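Side-chain contacts in AxyAgu115A (Amphibacillus xylanus NBRC 15112, PDB 6NPS), which probably hydrolyses alpha-linked glucuronic acid side groups from glucuronoxylan, as a glycoside hydrolase of family 115: residues K487-I490 and E491-A495; V497-L500 and E501-D504; A566-A569 and L570-P574. The protein carries 3 engineered substitutions. One frame throughout, in Å; residues are numbered along the deposited sequence.

Contact 1: K487-I490 and E491-A495; sequences KQWI and EQQFA
Gln493 lies folded across the indole of Trp489, one helical turn before it in helix 482-494. Its CG stands 3.9 Å from the centroid of the Trp489 six-membered ring and only 2° off the ring normal, a CH-pi contact placed squarely over the face. The amide follows over the five-membered part, with Gln493 NE2 3.4 Å from Trp489 NE1; since both are donors, the two nitrogens are not bonded to each other. Ring and amide planes stand 47° apart, so the amide is tilted against the indole and not stacked flat on it. Gln493 CG is anti to the carbonyl carbon, and a single bend at chi2 (-43°) turns the chain back over the ring. Trp489 O, already bonded to Gln493 N at 3.1 Å, also receives Gln493 NE2 weakly at 3.3 Å. Gln493 NE2 also makes a weak bond to Gln492 OE1, while Gln493 OE1 is bonded to Ser137. Gln492 runs out extended and crosses the tryptophan side chain at about a right angle, its OE1 4.0 Å from Trp489 CD1; its NE2 is hydrogen-bonded to a glycerol probably from the crystallisation liquor. On another side of the helix Ile490 CG2 meets Phe494 CD2 at 4.1 Å, and the backbone bond from Phe494 N to Ile490 O is short, 2.8 Å. Glu491 carries its carboxylate away from the turn to Lys503. The chemistry is thus divided by direction: Ile490 and the indole lie against helix 500-519 and Phe494 against helix 564-596, whereas the Gln493 amide, in a buried residue, has its oxygen satisfied by Ser137 and its nitrogen in two weak bonds over an aromatic face, which should restrict its rotation.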
loop_
_atom_site.group_PDB
_atom_site.type_symbol
_atom_site.label_atom_id
_atom_site.label_comp_id
_atom_site.label_asym_id
_atom_site.label_seq_id
_atom_site.Cartn_x
_atom_site.Cartn_y
_atom_site.Cartn_z
ATOM N N LYS A 487 28.296 -33.294 5.388
ATOM C CA LYS A 487 28.445 -34.134 6.564
ATOM C C LYS A 487 29.905 -34.374 6.870
ATOM O O LYS A 487 30.296 -34.417 8.038
ATOM C CB LYS A 487 27.712 -35.462 6.366
ATOM C CG LYS A 487 26.204 -35.246 6.239
ATOM C CD LYS A 487 25.500 -36.610 6.088
ATOM C CE LYS A 487 24.035 -36.496 6.507
ATOM N NZ LYS A 487 23.081 -36.493 5.371
ATOM N N GLN A 488 30.725 -34.580 5.838
ATOM C CA GLN A 488 32.159 -34.708 6.078
ATOM C C GLN A 488 32.750 -33.415 6.632
ATOM O O GLN A 488 33.689 -33.446 7.460
ATOM C CB GLN A 488 32.882 -35.116 4.781
ATOM C CG GLN A 488 32.637 -36.601 4.499
ATOM C CD GLN A 488 33.220 -37.103 3.184
ATOM O OE1 GLN A 488 34.357 -36.787 2.821
ATOM N NE2 GLN A 488 32.440 -37.916 2.475
ATOM N N TRP A 489 32.244 -32.275 6.178
ATOM C CA TRP A 489 32.749 -31.013 6.699
ATOM C C TRP A 489 32.356 -30.846 8.170
ATOM O O TRP A 489 33.159 -30.365 8.973
ATOM C CB TRP A 489 32.210 -29.869 5.841
ATOM C CG TRP A 489 32.739 -28.506 6.143
ATOM C CD1 TRP A 489 33.854 -27.892 5.570
ATOM C CD2 TRP A 489 32.144 -27.534 7.019
ATOM N NE1 TRP A 489 33.980 -26.613 6.072
ATOM C CE2 TRP A 489 32.953 -26.368 6.957
ATOM C CE3 TRP A 489 31.000 -27.537 7.854
ATOM C CZ2 TRP A 489 32.664 -25.218 7.708
ATOM C CZ3 TRP A 489 30.726 -26.415 8.611
ATOM C CH2 TRP A 489 31.550 -25.259 8.532
ATOM N N ILE A 490 31.133 -31.248 8.536
ATOM C CA ILE A 490 30.709 -31.203 9.944
ATOM C C ILE A 490 31.597 -32.097 10.811
ATOM O O ILE A 490 32.018 -31.709 11.906
ATOM C CB ILE A 490 29.226 -31.597 10.051
ATOM C CG1 ILE A 490 28.387 -30.489 9.452
ATOM C CG2 ILE A 490 28.820 -31.899 11.531
ATOM C CD1 ILE A 490 26.984 -30.953 9.044
ATOM N N GLU A 491 31.916 -33.300 10.327
ATOM C CA GLU A 491 32.794 -34.195 11.077
ATOM C C GLU A 491 34.163 -33.564 11.303
ATOM O O GLU A 491 34.761 -33.707 12.383
ATOM C CB GLU A 491 32.948 -35.514 10.323
ATOM C CG GLU A 491 33.577 -36.615 11.146
ATOM C CD GLU A 491 32.645 -37.089 12.235
ATOM O OE1 GLU A 491 33.124 -37.483 13.325
ATOM O OE2 GLU A 491 31.421 -37.049 11.994
ATOM N N GLN A 492 34.676 -32.874 10.282
ATOM C CA GLN A 492 35.988 -32.228 10.354
ATOM C C GLN A 492 36.014 -31.117 11.402
ATOM O O GLN A 492 37.007 -30.954 12.115
ATOM C CB GLN A 492 36.337 -31.693 8.968
ATOM C CG GLN A 492 37.683 -31.042 8.781
ATOM C CD GLN A 492 37.885 -30.658 7.302
ATOM O OE1 GLN A 492 37.221 -29.745 6.784
ATOM N NE2 GLN A 492 38.759 -31.385 6.616
ATOM N N GLN A 493 34.930 -30.339 11.523
ATOM C CA GLN A 493 34.882 -29.307 12.555
ATOM C C GLN A 493 34.486 -29.839 13.935
ATOM O O GLN A 493 34.904 -29.266 14.941
ATOM C CB GLN A 493 33.899 -28.197 12.189
ATOM C CG GLN A 493 33.885 -27.750 10.755
ATOM C CD GLN A 493 35.258 -27.600 10.161
ATOM O OE1 GLN A 493 36.186 -27.149 10.838
ATOM N NE2 GLN A 493 35.407 -27.991 8.886
ATOM N N PHE A 494 33.641 -30.876 14.025
ATOM C CA PHE A 494 32.980 -31.177 15.295
ATOM C C PHE A 494 33.215 -32.609 15.786
ATOM O O PHE A 494 32.535 -33.052 16.718
ATOM C CB PHE A 494 31.489 -30.885 15.189
ATOM C CG PHE A 494 31.201 -29.433 14.989
ATOM C CD1 PHE A 494 31.574 -28.508 15.959
ATOM C CD2 PHE A 494 30.599 -28.975 13.830
ATOM C CE1 PHE A 494 31.341 -27.134 15.763
ATOM C CE2 PHE A 494 30.373 -27.580 13.633
ATOM C CZ PHE A 494 30.752 -26.686 14.602
ATOM N N ALA A 495 34.188 -33.325 15.216
ATOM C CA ALA A 495 34.553 -34.637 15.743
ATOM C C ALA A 495 34.866 -34.528 17.228
ATOM O O ALA A 495 35.623 -33.654 17.650
ATOM C CB ALA A 495 35.765 -35.195 14.996
#

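Contact 2: V497-L500 and E501-D504; sequences VFNL and EQKD
Asn499 and Gln502 exchange side-chain bonds at the start of helix 500-519. Asn499 CG sits between its own backbone N and carbonyl carbon (chi1 60°), which swings OD1 over the first turn to accept from Gln502 N at 2.9 Å, nearly in line with the side-chain C=O. In return, Asn499 N donates to Gln502 OE1 at 2.8 Å, a straight bond (165°) in the amide plane and on a lone pair of that oxygen. This reciprocal pair is a capping box, with Asn499 as N-cap; the two side chains cross at about a right angle, with their amide planes 40° apart. Gln502 reaches back with its chain extended to the amide, whose NE2 is bonded to Glu558. Phe498 packs against Gln502 of the box: its CB lies 3.6 Å from Gln502 CB, and Gln502 OE1 comes to the edge of its ring, near the plane. Lys503 CG approaches Phe498 CB at 3.8 Å. Beyond it the lysine chain bends at chi3, bringing Lys503 CE within 3.6 Å of Phe498 O, and NZ goes on to Glu491 of helix 482-494.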
loop_
_atom_site.group_PDB
_atom_site.type_symbol
_atom_site.label_atom_id
_atom_site.label_comp_id
_atom_site.label_asym_id
_atom_site.label_seq_id
_atom_site.Cartn_x
_atom_site.Cartn_y
_atom_site.Cartn_z
ATOM N N VAL A 497 33.113 -33.355 19.504
ATOM C CA VAL A 497 32.276 -32.345 20.139
ATOM C C VAL A 497 30.829 -32.812 20.233
ATOM O O VAL A 497 30.180 -32.710 21.281
ATOM C CB VAL A 497 32.371 -31.026 19.344
ATOM C CG1 VAL A 497 31.562 -29.957 20.037
ATOM C CG2 VAL A 497 33.823 -30.606 19.134
ATOM N N PHE A 498 30.304 -33.283 19.113
ATOM C CA PHE A 498 28.905 -33.629 18.950
ATOM C C PHE A 498 28.800 -35.126 18.685
ATOM O O PHE A 498 29.656 -35.700 18.004
ATOM C CB PHE A 498 28.330 -32.839 17.781
ATOM C CG PHE A 498 28.105 -31.377 18.080
ATOM C CD1 PHE A 498 27.568 -30.984 19.310
ATOM C CD2 PHE A 498 28.392 -30.405 17.131
ATOM C CE1 PHE A 498 27.335 -29.635 19.585
ATOM C CE2 PHE A 498 28.147 -29.063 17.386
ATOM C CZ PHE A 498 27.624 -28.670 18.620
ATOM N N ASN A 499 27.778 -35.771 19.225
ATOM C CA ASN A 499 27.596 -37.173 18.885
ATOM C C ASN A 499 26.899 -37.266 17.524
ATOM O O ASN A 499 26.599 -36.254 16.869
ATOM C CB ASN A 499 26.838 -37.904 20.000
ATOM C CG ASN A 499 25.461 -37.331 20.265
ATOM O OD1 ASN A 499 24.770 -36.845 19.361
ATOM N ND2 ASN A 499 25.035 -37.406 21.525
ATOM N N LEU A 500 26.600 -38.497 17.107
ATOM C CA LEU A 500 26.010 -38.709 15.789
ATOM C C LEU A 500 24.701 -37.935 15.611
ATOM O O LEU A 500 24.485 -37.279 14.575
ATOM C CB LEU A 500 25.803 -40.205 15.567
ATOM C CG LEU A 500 25.257 -40.518 14.185
ATOM C CD1 LEU A 500 26.008 -41.714 13.622
ATOM C CD2 LEU A 500 23.736 -40.761 14.266
ATOM N N GLU A 501 23.799 -38.010 16.605
ATOM C CA GLU A 501 22.516 -37.331 16.500
ATOM C C GLU A 501 22.695 -35.809 16.468
ATOM O O GLU A 501 21.966 -35.105 15.753
ATOM C CB GLU A 501 21.609 -37.754 17.671
ATOM C CG GLU A 501 20.532 -36.744 18.031
ATOM C CD GLU A 501 19.770 -37.103 19.308
ATOM O OE1 GLU A 501 18.773 -36.407 19.633
ATOM O OE2 GLU A 501 20.180 -38.073 19.989
ATOM N N GLN A 502 23.653 -35.283 17.240
ATOM C CA GLN A 502 23.916 -33.843 17.206
ATOM C C GLN A 502 24.492 -33.410 15.860
ATOM O O GLN A 502 24.151 -32.327 15.345
ATOM C CB GLN A 502 24.848 -33.453 18.348
ATOM C CG GLN A 502 24.196 -33.676 19.717
ATOM C CD GLN A 502 25.165 -33.492 20.843
ATOM O OE1 GLN A 502 26.255 -34.077 20.843
ATOM N NE2 GLN A 502 24.791 -32.654 21.817
ATOM N N LYS A 503 25.372 -34.227 15.277
ATOM C CA LYS A 503 25.919 -33.889 13.965
ATOM C C LYS A 503 24.847 -33.915 12.895
ATOM O O LYS A 503 24.909 -33.118 11.951
ATOM C CB LYS A 503 27.071 -34.823 13.603
ATOM C CG LYS A 503 28.312 -34.451 14.356
ATOM C CD LYS A 503 29.514 -35.313 14.039
ATOM C CE LYS A 503 29.298 -36.725 14.553
ATOM N NZ LYS A 503 30.597 -37.452 14.716
ATOM N N ASP A 504 23.823 -34.765 13.027
ATOM C CA ASP A 504 22.789 -34.677 12.008
ATOM C C ASP A 504 21.924 -33.449 12.224
ATOM O O ASP A 504 21.332 -32.935 11.276
ATOM C CB ASP A 504 21.916 -35.923 11.942
ATOM C CG ASP A 504 21.084 -35.973 10.641
ATOM O OD1 ASP A 504 21.592 -36.479 9.607
ATOM O OD2 ASP A 504 19.932 -35.485 10.637
#

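Contact 3: A566-A569 and L570-P574; sequences AYFA and LVYYP
Tyr567 O is gripped by two backbone donors, Val571 N at 2.8 Å and Tyr572 N at 2.9 Å, which approach from opposite faces of its carbonyl plane. The first closes an ordinary alpha turn and the second a turn one residue wider. The wide spacing then continues, for Phe568 O accepts from Tyr573 N at 2.8 Å. Tyr567, with CG anti to its own amide nitrogen (chi1 175°), extends its ring along the next turn, between Val571 and Tyr572: CE1 lies 3.7 Å from Val571 CG1, and CE2 lies 3.5 Å from Tyr572 CB. Its hydroxyl comes in the plane of the Tyr572 ring, at the edge, and is bonded to Ala552 O of helix 537-558. Phe568 in turn reaches two successive aromatic residues. Phe568 CE1 meets Tyr572 CD2 at 3.5 Å, the rings lying oblique with planes 35° apart, and Phe568 CE2 meets Tyr573 CB at 3.7 Å. Pro574 CD packs 3.5 Å from Ala569 O; proline has no N-H to offer the preceding turn, and the helix kinks here. Helix 537-558 meets Tyr567 and Tyr572, helix 601-629 meets Phe568 and Tyr573, and Tyr573 stacks on Tyr623. A carbonyl with two donors and the i+5 bonds are the marks of a pi-bulge, a pi-type turn set into an alpha-helix, here in the buried first part of the long helix 564-596.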
loop_
_atom_site.group_PDB
_atom_site.type_symbol
_atom_site.label_atom_id
_atom_site.label_comp_id
_atom_site.label_asym_id
_atom_site.label_seq_id
_atom_site.Cartn_x
_atom_site.Cartn_y
_atom_site.Cartn_z
ATOM N N ALA A 566 33.576 -22.090 18.049
ATOM C CA ALA A 566 33.443 -22.689 16.722
ATOM C C ALA A 566 31.994 -22.989 16.375
ATOM O O ALA A 566 31.555 -22.715 15.261
ATOM C CB ALA A 566 34.301 -23.964 16.639
ATOM N N TYR A 567 31.227 -23.567 17.303
ATOM C CA TYR A 567 29.800 -23.738 17.054
ATOM C C TYR A 567 29.139 -22.397 16.707
ATOM O O TYR A 567 28.414 -22.271 15.708
ATOM C CB TYR A 567 29.114 -24.393 18.267
ATOM C CG TYR A 567 27.623 -24.449 18.043
ATOM C CD1 TYR A 567 27.083 -25.270 17.055
ATOM C CD2 TYR A 567 26.764 -23.654 18.776
ATOM C CE1 TYR A 567 25.736 -25.290 16.802
ATOM C CE2 TYR A 567 25.416 -23.668 18.527
ATOM C CZ TYR A 567 24.916 -24.498 17.554
ATOM O OH TYR A 567 23.571 -24.500 17.313
ATOM N N PHE A 568 29.412 -21.372 17.501
ATOM C CA PHE A 568 28.766 -20.079 17.292
ATOM C C PHE A 568 29.150 -19.466 15.943
ATOM O O PHE A 568 28.291 -19.018 15.180
ATOM C CB PHE A 568 29.155 -19.119 18.427
ATOM C CG PHE A 568 28.359 -17.847 18.407
ATOM C CD1 PHE A 568 27.210 -17.726 19.181
ATOM C CD2 PHE A 568 28.727 -16.786 17.596
ATOM C CE1 PHE A 568 26.447 -16.561 19.146
ATOM C CE2 PHE A 568 27.959 -15.632 17.542
ATOM C CZ PHE A 568 26.820 -15.520 18.330
ATOM N N ALA A 569 30.451 -19.402 15.646
ATOM C CA ALA A 569 30.880 -18.728 14.427
ATOM C C ALA A 569 30.538 -19.520 13.168
ATOM O O ALA A 569 30.230 -18.921 12.135
ATOM C CB ALA A 569 32.383 -18.460 14.486
ATOM N N LEU A 570 30.536 -20.852 13.236
ATOM C CA LEU A 570 30.324 -21.657 12.042
ATOM C C LEU A 570 28.865 -22.053 11.834
ATOM O O LEU A 570 28.468 -22.324 10.691
ATOM C CB LEU A 570 31.190 -22.936 12.104
ATOM C CG LEU A 570 32.728 -22.718 12.038
ATOM C CD1 LEU A 570 33.534 -24.020 12.145
ATOM C CD2 LEU A 570 33.162 -21.948 10.777
ATOM N N VAL A 571 28.078 -22.197 12.902
ATOM C CA VAL A 571 26.740 -22.762 12.724
ATOM C C VAL A 571 25.687 -21.805 13.294
ATOM O O VAL A 571 24.750 -21.397 12.604
ATOM C CB VAL A 571 26.655 -24.149 13.385
ATOM C CG1 VAL A 571 25.244 -24.718 13.219
ATOM C CG2 VAL A 571 27.717 -25.072 12.782
ATOM N N TYR A 572 25.828 -21.442 14.566
ATOM C CA TYR A 572 24.751 -20.719 15.232
ATOM C C TYR A 572 24.553 -19.323 14.635
ATOM O O TYR A 572 23.429 -18.928 14.317
ATOM C CB TYR A 572 25.053 -20.639 16.736
ATOM C CG TYR A 572 23.921 -20.047 17.556
ATOM C CD1 TYR A 572 22.861 -20.854 18.002
ATOM C CD2 TYR A 572 23.921 -18.695 17.898
ATOM C CE1 TYR A 572 21.823 -20.294 18.769
ATOM C CE2 TYR A 572 22.902 -18.132 18.650
ATOM C CZ TYR A 572 21.866 -18.938 19.087
ATOM O OH TYR A 572 20.867 -18.385 19.830
ATOM N N TYR A 573 25.628 -18.539 14.505
ATOM C CA TYR A 573 25.464 -17.171 14.007
ATOM C C TYR A 573 24.927 -17.132 12.566
ATOM O O TYR A 573 23.932 -16.432 12.324
ATOM C CB TYR A 573 26.806 -16.427 14.167
ATOM C CG TYR A 573 26.797 -15.077 13.489
ATOM C CD1 TYR A 573 26.013 -14.047 13.980
ATOM C CD2 TYR A 573 27.554 -14.841 12.346
ATOM C CE1 TYR A 573 25.983 -12.796 13.354
ATOM C CE2 TYR A 573 27.542 -13.604 11.721
ATOM C CZ TYR A 573 26.732 -12.599 12.220
ATOM O OH TYR A 573 26.684 -11.382 11.596
ATOM N N PRO A 574 25.518 -17.828 11.572
ATOM C CA PRO A 574 24.890 -17.871 10.222
ATOM C C PRO A 574 23.437 -18.351 10.228
ATOM O O PRO A 574 22.615 -17.828 9.463
ATOM C CB PRO A 574 25.763 -18.876 9.442
ATOM C CG PRO A 574 26.952 -19.061 10.224
ATOM C CD PRO A 574 26.726 -18.656 11.650
#

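In the fold
Contact 3 is wholly buried, contact 1 partly so, and contact 2 lies at the surface. Contact 1 belongs to helix 482-494, while contact 2 spans a loop and the start of helix 500-519; the two are tied by the salt bridge between Glu491 OE2 and Lys503 NZ (2.9 Å) and by Ile490 packing on Lys503. Contact 3 belongs to helix 564-596 and meets both through apolar atoms: Phe494 CE2 on Val571 CG2 at 3.8 Å, and Phe498 CZ on Tyr567 CD1, also at 3.8 Å. Chemistry follows place: reciprocal side-chain bonds cap helix 500-519 at the surface, an amide lies over an indole at intermediate depth, and aromatic rings surround the irregular turn in the interior.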